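Local coordinates for BF1531-like N-terminal domain-containing protein (Bacteroides fragilis, PDB 3SLR) that is of unknown function but may hydrolyse ester bonds, its N-terminal part joining an FkbH-type domain to a magnesium-binding, HAD-like phosphatase domain, at residues E52-E57 against Y73-D78; S138-T141 against S145-T148; K267-G272 against L300-V305. One frame throughout, in Å; residues are numbered along the deposited sequence.

Contact 1: residues E52-E57 against Y73-D78; sequences ELWEAE and YQFEPD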
loop_
_atom_site.group_PDB
_atom_site.type_symbol
_atom_site.label_atom_id
_atom_site.label_comp_id
_atom_site.label_asym_id
_atom_site.label_seq_id
_atom_site.Cartn_x
_atom_site.Cartn_y
_atom_site.Cartn_z
ATOM N N GLU A 52 8.256 18.406 7.413
ATOM C CA GLU A 52 8.890 18.801 8.662
ATOM C C GLU A 52 8.553 17.725 9.681
ATOM O O GLU A 52 7.408 17.611 10.128
ATOM C CB GLU A 52 8.400 20.174 9.145
ATOM C CG GLU A 52 9.055 20.612 10.462
ATOM C CD GLU A 52 8.503 21.923 11.018
ATOM O OE1 GLU A 52 8.851 22.277 12.171
ATOM O OE2 GLU A 52 7.734 22.604 10.311
ATOM N N LEU A 53 9.548 16.930 10.047
ATOM C CA LEU A 53 9.286 15.750 10.871
ATOM C C LEU A 53 9.744 15.907 12.317
ATOM O O LEU A 53 10.941 16.008 12.595
ATOM C CB LEU A 53 9.919 14.521 10.232
ATOM C CG LEU A 53 9.293 13.193 10.671
ATOM C CD1 LEU A 53 9.230 12.238 9.511
ATOM C CD2 LEU A 53 10.063 12.611 11.852
ATOM N N TRP A 54 8.778 15.949 13.234
ATOM C CA TRP A 54 9.070 15.962 14.664
ATOM C C TRP A 54 8.975 14.537 15.213
ATOM O O TRP A 54 7.999 13.837 14.973
ATOM C CB TRP A 54 8.100 16.870 15.421
ATOM C CG TRP A 54 8.299 16.859 16.906
ATOM C CD1 TRP A 54 9.179 17.626 17.626
ATOM C CD2 TRP A 54 7.601 16.047 17.866
ATOM N NE1 TRP A 54 9.072 17.338 18.964
ATOM C CE2 TRP A 54 8.113 16.373 19.138
ATOM C CE3 TRP A 54 6.595 15.077 17.772
ATOM C CZ2 TRP A 54 7.653 15.765 20.307
ATOM C CZ3 TRP A 54 6.138 14.475 18.936
ATOM C CH2 TRP A 54 6.670 14.817 20.184
ATOM N N GLU A 55 10.002 14.128 15.944
ATOM C CA GLU A 55 10.085 12.790 16.513
ATOM C C GLU A 55 9.987 12.920 18.018
ATOM O O GLU A 55 10.752 13.680 18.634
ATOM C CB GLU A 55 11.457 12.211 16.187
ATOM C CG GLU A 55 11.483 10.878 15.514
ATOM C CD GLU A 55 12.903 10.340 15.424
ATOM O OE1 GLU A 55 13.152 9.244 15.964
ATOM O OE2 GLU A 55 13.767 11.027 14.829
ATOM N N ALA A 56 9.060 12.188 18.623
ATOM C CA ALA A 56 8.997 12.126 20.074
ATOM C C ALA A 56 10.214 11.367 20.561
ATOM O O ALA A 56 10.781 10.549 19.827
ATOM C CB ALA A 56 7.724 11.434 20.537
ATOM N N GLU A 57 10.628 11.651 21.792
ATOM C CA GLU A 57 11.709 10.901 22.402
ATOM C C GLU A 57 11.311 9.439 22.525
ATOM O O GLU A 57 10.125 9.102 22.487
ATOM C CB GLU A 57 12.049 11.468 23.776
ATOM C CG GLU A 57 12.469 12.925 23.723
ATOM C CD GLU A 57 13.629 13.167 22.774
ATOM O OE1 GLU A 57 14.574 12.353 22.750
ATOM O OE2 GLU A 57 13.598 14.177 22.041
ATOM N N TYR A 73 1.837 18.517 21.297
ATOM C CA TYR A 73 0.763 19.476 21.027
ATOM C C TYR A 73 1.289 20.836 20.600
ATOM O O TYR A 73 0.683 21.514 19.762
ATOM C CB TYR A 73 -0.176 19.610 22.225
ATOM C CG TYR A 73 -1.000 18.370 22.445
ATOM C CD1 TYR A 73 -2.062 18.061 21.603
ATOM C CD2 TYR A 73 -0.705 17.496 23.477
ATOM C CE1 TYR A 73 -2.812 16.912 21.791
ATOM C CE2 TYR A 73 -1.448 16.351 23.674
ATOM C CZ TYR A 73 -2.501 16.063 22.826
ATOM O OH TYR A 73 -3.242 14.917 23.030
ATOM N N GLN A 74 2.419 21.241 21.163
ATOM C CA GLN A 74 3.023 22.508 20.756
ATOM C C GLN A 74 3.460 22.480 19.289
ATOM O O GLN A 74 3.517 23.517 18.627
ATOM C CB GLN A 74 4.199 22.874 21.669
ATOM C CG GLN A 74 3.871 22.831 23.159
ATOM C CD GLN A 74 2.833 23.859 23.580
ATOM O OE1 GLN A 74 2.265 24.569 22.747
ATOM N NE2 GLN A 74 2.584 23.948 24.888
ATOM N N PHE A 75 3.752 21.286 18.776
ATOM C CA PHE A 75 4.204 21.128 17.392
ATOM C C PHE A 75 3.068 21.339 16.380
ATOM O O PHE A 75 3.316 21.719 15.242
ATOM C CB PHE A 75 4.843 19.738 17.195
ATOM C CG PHE A 75 5.326 19.479 15.791
ATOM C CD1 PHE A 75 6.349 20.240 15.238
ATOM C CD2 PHE A 75 4.767 18.455 15.023
ATOM C CE1 PHE A 75 6.793 20.008 13.948
ATOM C CE2 PHE A 75 5.214 18.212 13.726
ATOM C CZ PHE A 75 6.225 18.987 13.188
ATOM N N GLU A 76 1.832 21.081 16.806
ATOM C CA GLU A 76 0.645 21.228 15.957
ATOM C C GLU A 76 0.782 20.515 14.608
ATOM O O GLU A 76 0.765 21.143 13.550
ATOM C CB GLU A 76 0.306 22.708 15.749
ATOM C CG GLU A 76 -0.082 23.427 17.038
ATOM C CD GLU A 76 -0.318 24.921 16.833
ATOM O OE1 GLU A 76 0.056 25.447 15.764
ATOM O OE2 GLU A 76 -0.874 25.566 17.747
ATOM N N PRO A 77 0.914 19.186 14.643
ATOM C CA PRO A 77 1.175 18.455 13.401
ATOM C C PRO A 77 -0.030 18.408 12.466
ATOM O O PRO A 77 -1.186 18.460 12.909
ATOM C CB PRO A 77 1.520 17.043 13.901
ATOM C CG PRO A 77 0.785 16.925 15.218
ATOM C CD PRO A 77 0.880 18.306 15.822
ATOM N N ASP A 78 0.255 18.313 11.172
ATOM C CA ASP A 78 -0.759 18.023 10.166
ATOM C C ASP A 78 -1.080 16.526 10.157
ATOM O O ASP A 78 -2.226 16.132 9.930
ATOM C CB ASP A 78 -0.262 18.447 8.792
ATOM C CG ASP A 78 -0.035 19.938 8.691
ATOM O OD1 ASP A 78 -0.966 20.693 9.032
ATOM O OD2 ASP A 78 1.072 20.347 8.281
#
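Phe75 lays its ring against Trp54 and Glu52 along the edge strand of the five-stranded parallel sheet in the FkbH N-terminal domain. Both segments belong to one beta-alpha-beta crossover: strand 50-55 leads into helices 61-66 and 71-75, and residues 76-78 carry the chain on to strand 79-83. Phe75, on the segment 73-78, has more surface buried here than any other residue. Its CG stands anti to the backbone N (chi1 179°), which sends the ring across to the strand. There Trp54 CB sits over the middle of one face, a CH-pi contact 3.4 Å from the ring centroid. The indole leads on past the phenyl: the planes lie 26° apart, but the five-membered ring is slid away, with centroids separated by 5.1 Å, so the two rings barely overlap. The Trp54 side chain also touches Asp71 and Tyr72, while Lys24 of the neighbouring strand touches both Phe75 and Glu52. Glu52 reaches the rim of the phenyl with an extended chain, its carboxylate nearly perpendicular to the ring. Its OE1 lies at the ring edge, 3.5 Å from Phe75 CE1, and the backbone Glu52 O meets the same edge in plane, 3.6 Å from Phe75 CZ.

Contact 2: residues S138-T141 against S145-T148; sequences SYAT and SSFT
Ala140 meets Ser146 and Thr148 without any aromatic ring between them, and the flat group at the junction is the peptide carbonyl of Ala140, whose oxygen faces the Ser146 hydroxyl. Phe147, which carries the one ring of 145-148, has its CB directed away from this junction; its ring stands edge-to-face with His93 and packs on Thr86, Leu89 and Leu90 of helix 86-94. Ser146 OG lies 2.8 Å from Ala140 O, and Val143 O is a second carbonyl near the same hydroxyl. With chi1 at 75°, OG sits between its own backbone N and carbonyl carbon, within reach of Ala140 O and of Tyr149 N. Beside this polar pair the Ala140 methyl fills the angle between the two side chains, with CB 3.6 Å from Ser146 OG and 3.9 Å from Thr148 CB. Thr148 meets the methyl through its CB, while its OG1 is hydrogen-bonded to Glu130 OE2. The 3-10 turn of 138-141 is thus folded back on the first turn of helix 147-164. Ser146 OG also accepts a hydrogen bond from Tyr149 N, three residues ahead, which makes the arrangement a serine N-cap whose hydroxyl faces carbonyls of the incoming loop.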
loop_
_atom_site.group_PDB
_atom_site.type_symbol
_atom_site.label_atom_id
_atom_site.label_comp_id
_atom_site.label_asym_id
_atom_site.label_seq_id
_atom_site.Cartn_x
_atom_site.Cartn_y
_atom_site.Cartn_z
ATOM N N SER A 138 -1.646 -23.752 18.692
ATOM C CA SER A 138 -2.852 -23.268 18.045
ATOM C C SER A 138 -4.003 -23.125 19.033
ATOM O O SER A 138 -4.962 -22.406 18.765
ATOM C CB SER A 138 -3.277 -24.225 16.921
ATOM O OG SER A 138 -2.339 -24.204 15.861
ATOM N N TYR A 139 -3.918 -23.839 20.154
ATOM C CA TYR A 139 -4.971 -23.804 21.171
ATOM C C TYR A 139 -5.188 -22.382 21.696
ATOM O O TYR A 139 -6.208 -22.094 22.332
ATOM C CB TYR A 139 -4.623 -24.750 22.329
ATOM C CG TYR A 139 -5.770 -25.009 23.282
ATOM C CD1 TYR A 139 -6.724 -25.985 22.995
ATOM C CD2 TYR A 139 -5.896 -24.293 24.470
ATOM C CE1 TYR A 139 -7.774 -26.245 23.867
ATOM C CE2 TYR A 139 -6.952 -24.540 25.349
ATOM C CZ TYR A 139 -7.884 -25.519 25.036
ATOM O OH TYR A 139 -8.932 -25.777 25.891
ATOM N N ALA A 140 -4.244 -21.486 21.423
ATOM C CA ALA A 140 -4.387 -20.091 21.856
ATOM C C ALA A 140 -5.734 -19.467 21.468
ATOM O O ALA A 140 -6.219 -18.560 22.146
ATOM C CB ALA A 140 -3.244 -19.233 21.328
ATOM N N THR A 141 -6.330 -19.926 20.370
ATOM C CA THR A 141 -7.579 -19.307 19.911
ATOM C C THR A 141 -8.734 -19.515 20.897
ATOM O O THR A 141 -9.708 -18.765 20.884
ATOM C CB THR A 141 -8.028 -19.821 18.522
ATOM O OG1 THR A 141 -8.444 -21.191 18.624
ATOM C CG2 THR A 141 -6.902 -19.704 17.502
ATOM N N SER A 145 -7.272 -14.899 27.173
ATOM C CA SER A 145 -6.161 -14.113 27.702
ATOM C C SER A 145 -4.873 -14.304 26.897
ATOM O O SER A 145 -3.865 -13.669 27.197
ATOM C CB SER A 145 -5.903 -14.482 29.166
ATOM O OG SER A 145 -5.532 -15.845 29.265
ATOM N N SER A 146 -4.895 -15.182 25.893
ATOM C CA SER A 146 -3.682 -15.459 25.113
ATOM C C SER A 146 -3.311 -14.252 24.264
ATOM O O SER A 146 -4.177 -13.433 23.925
ATOM C CB SER A 146 -3.849 -16.692 24.218
ATOM O OG SER A 146 -4.662 -16.421 23.093
ATOM N N PHE A 147 -2.027 -14.131 23.919
ATOM C CA PHE A 147 -1.592 -12.999 23.103
ATOM C C PHE A 147 -2.214 -13.079 21.718
ATOM O O PHE A 147 -2.603 -12.062 21.154
ATOM C CB PHE A 147 -0.068 -12.917 22.991
ATOM C CG PHE A 147 0.427 -11.634 22.348
ATOM C CD1 PHE A 147 0.383 -10.434 23.043
ATOM C CD2 PHE A 147 0.924 -11.632 21.053
ATOM C CE1 PHE A 147 0.835 -9.251 22.462
ATOM C CE2 PHE A 147 1.376 -10.452 20.461
ATOM C CZ PHE A 147 1.340 -9.266 21.168
ATOM N N THR A 148 -2.300 -14.284 21.168
ATOM C CA THR A 148 -2.890 -14.470 19.838
ATOM C C THR A 148 -4.350 -14.027 19.788
ATOM O O THR A 148 -4.757 -13.324 18.857
ATOM C CB THR A 148 -2.736 -15.914 19.374
ATOM O OG1 THR A 148 -1.386 -16.110 18.924
ATOM C CG2 THR A 148 -3.685 -16.220 18.228
#

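Contact 3: residues K267-G272 against L300-V305; sequences KLKNRG and LDDIAV
Lys269 lays the aliphatic part of its side chain across Asp302, bringing the end of helix 255-270 up to the 3-10 turn of 300-302 in the HAD-like phosphatase domain. The contact is mostly van der Waals in kind. The two side chains cross at about a right angle, and Asp302 OD1 rests against the lysine methylenes, 3.7 Å from Lys269 CD and equally far from Lys269 CE. Nearer the helix, Lys269 CG lies 3.7 Å from the backbone Asp302 O. With CG anti to the backbone N (chi1 -174°) the lysine sets out toward the turn, then bends at chi2 and again at chi4. The same residue packs on Ile275 of the adjoining strand 274-280.

Hydrogen bonding between the segments runs through a water, which donates to Asp302 OD1 at 3.1 Å and, weakly, to Asn270 OD1. The other carboxylate oxygen, Asp302 OD2, accepts the backbone N-H of Lys299. Within the segments, backbone bonds shape both sides: Ile303 N reaches Leu300 O at 3.0 Å, and the helix ends in a Schellman motif with Gly272, at positive phi, as its C-prime residue.

The charged atoms are not in contact: Lys269 NZ stays 5.0 Å from Asp302 OD1, so no salt bridge forms, and Asp301 OD1 is farther still. The chemistry therefore points to a surface junction in which opposite charges may attract weakly while methylenes and one bridging water make the contact.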
loop_
_atom_site.group_PDB
_atom_site.type_symbol
_atom_site.label_atom_id
_atom_site.label_comp_id
_atom_site.label_asym_id
_atom_site.label_seq_id
_atom_site.Cartn_x
_atom_site.Cartn_y
_atom_site.Cartn_z
ATOM N N LYS A 267 -12.012 -6.005 -9.475
ATOM C CA LYS A 267 -12.204 -5.333 -8.187
ATOM C C LYS A 267 -11.907 -3.827 -8.267
ATOM O O LYS A 267 -12.613 -3.020 -7.667
ATOM C CB LYS A 267 -11.377 -5.988 -7.077
ATOM C CG LYS A 267 -11.943 -7.327 -6.604
ATOM C CD LYS A 267 -11.127 -7.889 -5.429
ATOM C CE LYS A 267 -9.745 -8.376 -5.871
ATOM N NZ LYS A 267 -9.006 -9.033 -4.719
ATOM N N LEU A 268 -10.856 -3.456 -8.990
ATOM C CA LEU A 268 -10.545 -2.041 -9.200
ATOM C C LEU A 268 -11.706 -1.327 -9.899
ATOM O O LEU A 268 -12.157 -0.268 -9.458
ATOM C CB LEU A 268 -9.258 -1.877 -10.021
ATOM C CG LEU A 268 -7.993 -2.343 -9.309
ATOM C CD1 LEU A 268 -6.813 -2.340 -10.289
ATOM C CD2 LEU A 268 -7.698 -1.484 -8.065
ATOM N N LYS A 269 -12.195 -1.915 -10.981
ATOM C CA LYS A 269 -13.295 -1.311 -11.719
ATOM C C LYS A 269 -14.482 -1.148 -10.769
ATOM O O LYS A 269 -15.120 -0.092 -10.717
ATOM C CB LYS A 269 -13.668 -2.195 -12.919
ATOM C CG LYS A 269 -14.719 -1.612 -13.866
ATOM C CD LYS A 269 -16.138 -1.855 -13.361
ATOM C CE LYS A 269 -17.184 -1.173 -14.255
ATOM N NZ LYS A 269 -16.927 0.285 -14.381
ATOM N N ASN A 270 -14.760 -2.189 -9.993
ATOM C CA ASN A 270 -15.903 -2.150 -9.080
ATOM C C ASN A 270 -15.787 -1.108 -7.945
ATOM O O ASN A 270 -16.797 -0.749 -7.326
ATOM C CB ASN A 270 -16.208 -3.550 -8.524
ATOM C CG ASN A 270 -16.889 -4.451 -9.549
ATOM O OD1 ASN A 270 -17.518 -3.969 -10.484
ATOM N ND2 ASN A 270 -16.776 -5.768 -9.365
ATOM N N ARG A 271 -14.577 -0.614 -7.673
ATOM C CA ARG A 271 -14.415 0.455 -6.678
ATOM C C ARG A 271 -14.195 1.831 -7.318
ATOM O O ARG A 271 -13.774 2.774 -6.655
ATOM C CB ARG A 271 -13.307 0.150 -5.648
ATOM C CG ARG A 271 -11.896 -0.020 -6.217
ATOM C CD ARG A 271 -10.836 0.596 -5.295
ATOM N NE ARG A 271 -10.837 2.052 -5.372
ATOM C CZ ARG A 271 -9.782 2.822 -5.121
ATOM N NH1 ARG A 271 -8.622 2.279 -4.778
ATOM N NH2 ARG A 271 -9.881 4.136 -5.215
ATOM N N GLY A 272 -14.479 1.938 -8.609
ATOM C CA GLY A 272 -14.488 3.229 -9.265
ATOM C C GLY A 272 -13.227 3.570 -10.033
ATOM O O GLY A 272 -13.121 4.668 -10.587
ATOM N N LEU A 300 -16.550 -5.939 -22.132
ATOM C CA LEU A 300 -16.429 -4.615 -22.728
ATOM C C LEU A 300 -16.996 -3.523 -21.835
ATOM O O LEU A 300 -16.479 -2.415 -21.830
ATOM C CB LEU A 300 -17.071 -4.548 -24.115
ATOM C CG LEU A 300 -16.268 -5.221 -25.230
ATOM C CD1 LEU A 300 -16.866 -4.918 -26.605
ATOM C CD2 LEU A 300 -14.823 -4.771 -25.172
ATOM N N ASP A 301 -18.046 -3.819 -21.075
ATOM C CA ASP A 301 -18.663 -2.772 -20.255
ATOM C C ASP A 301 -17.836 -2.419 -19.021
ATOM O O ASP A 301 -18.192 -1.520 -18.259
ATOM C CB ASP A 301 -20.099 -3.125 -19.859
ATOM C CG ASP A 301 -20.186 -4.377 -19.012
ATOM O OD1 ASP A 301 -19.171 -4.763 -18.390
ATOM O OD2 ASP A 301 -21.285 -4.974 -18.960
ATOM N N ASP A 302 -16.734 -3.132 -18.823
ATOM C CA ASP A 302 -15.806 -2.792 -17.747
ATOM C C ASP A 302 -14.759 -1.802 -18.244
ATOM O O ASP A 302 -14.018 -1.226 -17.455
ATOM C CB ASP A 302 -15.110 -4.044 -17.215
ATOM C CG ASP A 302 -16.058 -4.980 -16.501
ATOM O OD1 ASP A 302 -16.945 -4.492 -15.767
ATOM O OD2 ASP A 302 -15.925 -6.210 -16.685
ATOM N N ILE A 303 -14.699 -1.609 -19.559
ATOM C CA ILE A 303 -13.650 -0.789 -20.150
ATOM C C ILE A 303 -14.200 0.571 -20.588
ATOM O O ILE A 303 -15.030 0.655 -21.499
ATOM C CB ILE A 303 -13.003 -1.498 -21.357
ATOM C CG1 ILE A 303 -12.592 -2.939 -21.007
ATOM C CG2 ILE A 303 -11.824 -0.698 -21.865
ATOM C CD1 ILE A 303 -11.472 -3.037 -19.996
ATOM N N ALA A 304 -13.729 1.635 -19.943
ATOM C CA ALA A 304 -14.222 2.988 -20.219
ATOM C C ALA A 304 -13.764 3.552 -21.565
ATOM O O ALA A 304 -14.533 4.208 -22.263
ATOM C CB ALA A 304 -13.822 3.934 -19.095
ATOM N N VAL A 305 -12.507 3.307 -21.916
ATOM C CA VAL A 305 -11.958 3.772 -23.182
ATOM C C VAL A 305 -11.143 2.645 -23.764
ATOM O O VAL A 305 -10.245 2.132 -23.103
ATOM C CB VAL A 305 -11.025 4.989 -22.991
ATOM C CG1 VAL A 305 -10.627 5.564 -24.337
ATOM C CG2 VAL A 305 -11.702 6.047 -22.129
HETATM O O HOH W 1 -17.403 -6.056 -13.152
#

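How the contacts relate
Contacts 1 and 2 both belong to the FkbH N-terminal domain yet lie about 37 Å apart between centres, whereas contact 3 sits in the phosphatase domain, across the chain's centre from contact 1. No two of them share an element. Contacts 1 and 3 are surface contacts, each bringing a helix end together with another part of its domain; contact 2 is largely buried although far from the chain's centre. Their chemistry differs accordingly: aromatic and CH-pi packing beside an edge strand in contact 1, a serine hydroxyl and a methyl at a helix start in contact 2, and methylenes, carboxylate and water in contact 3. None reaches the magnesium site.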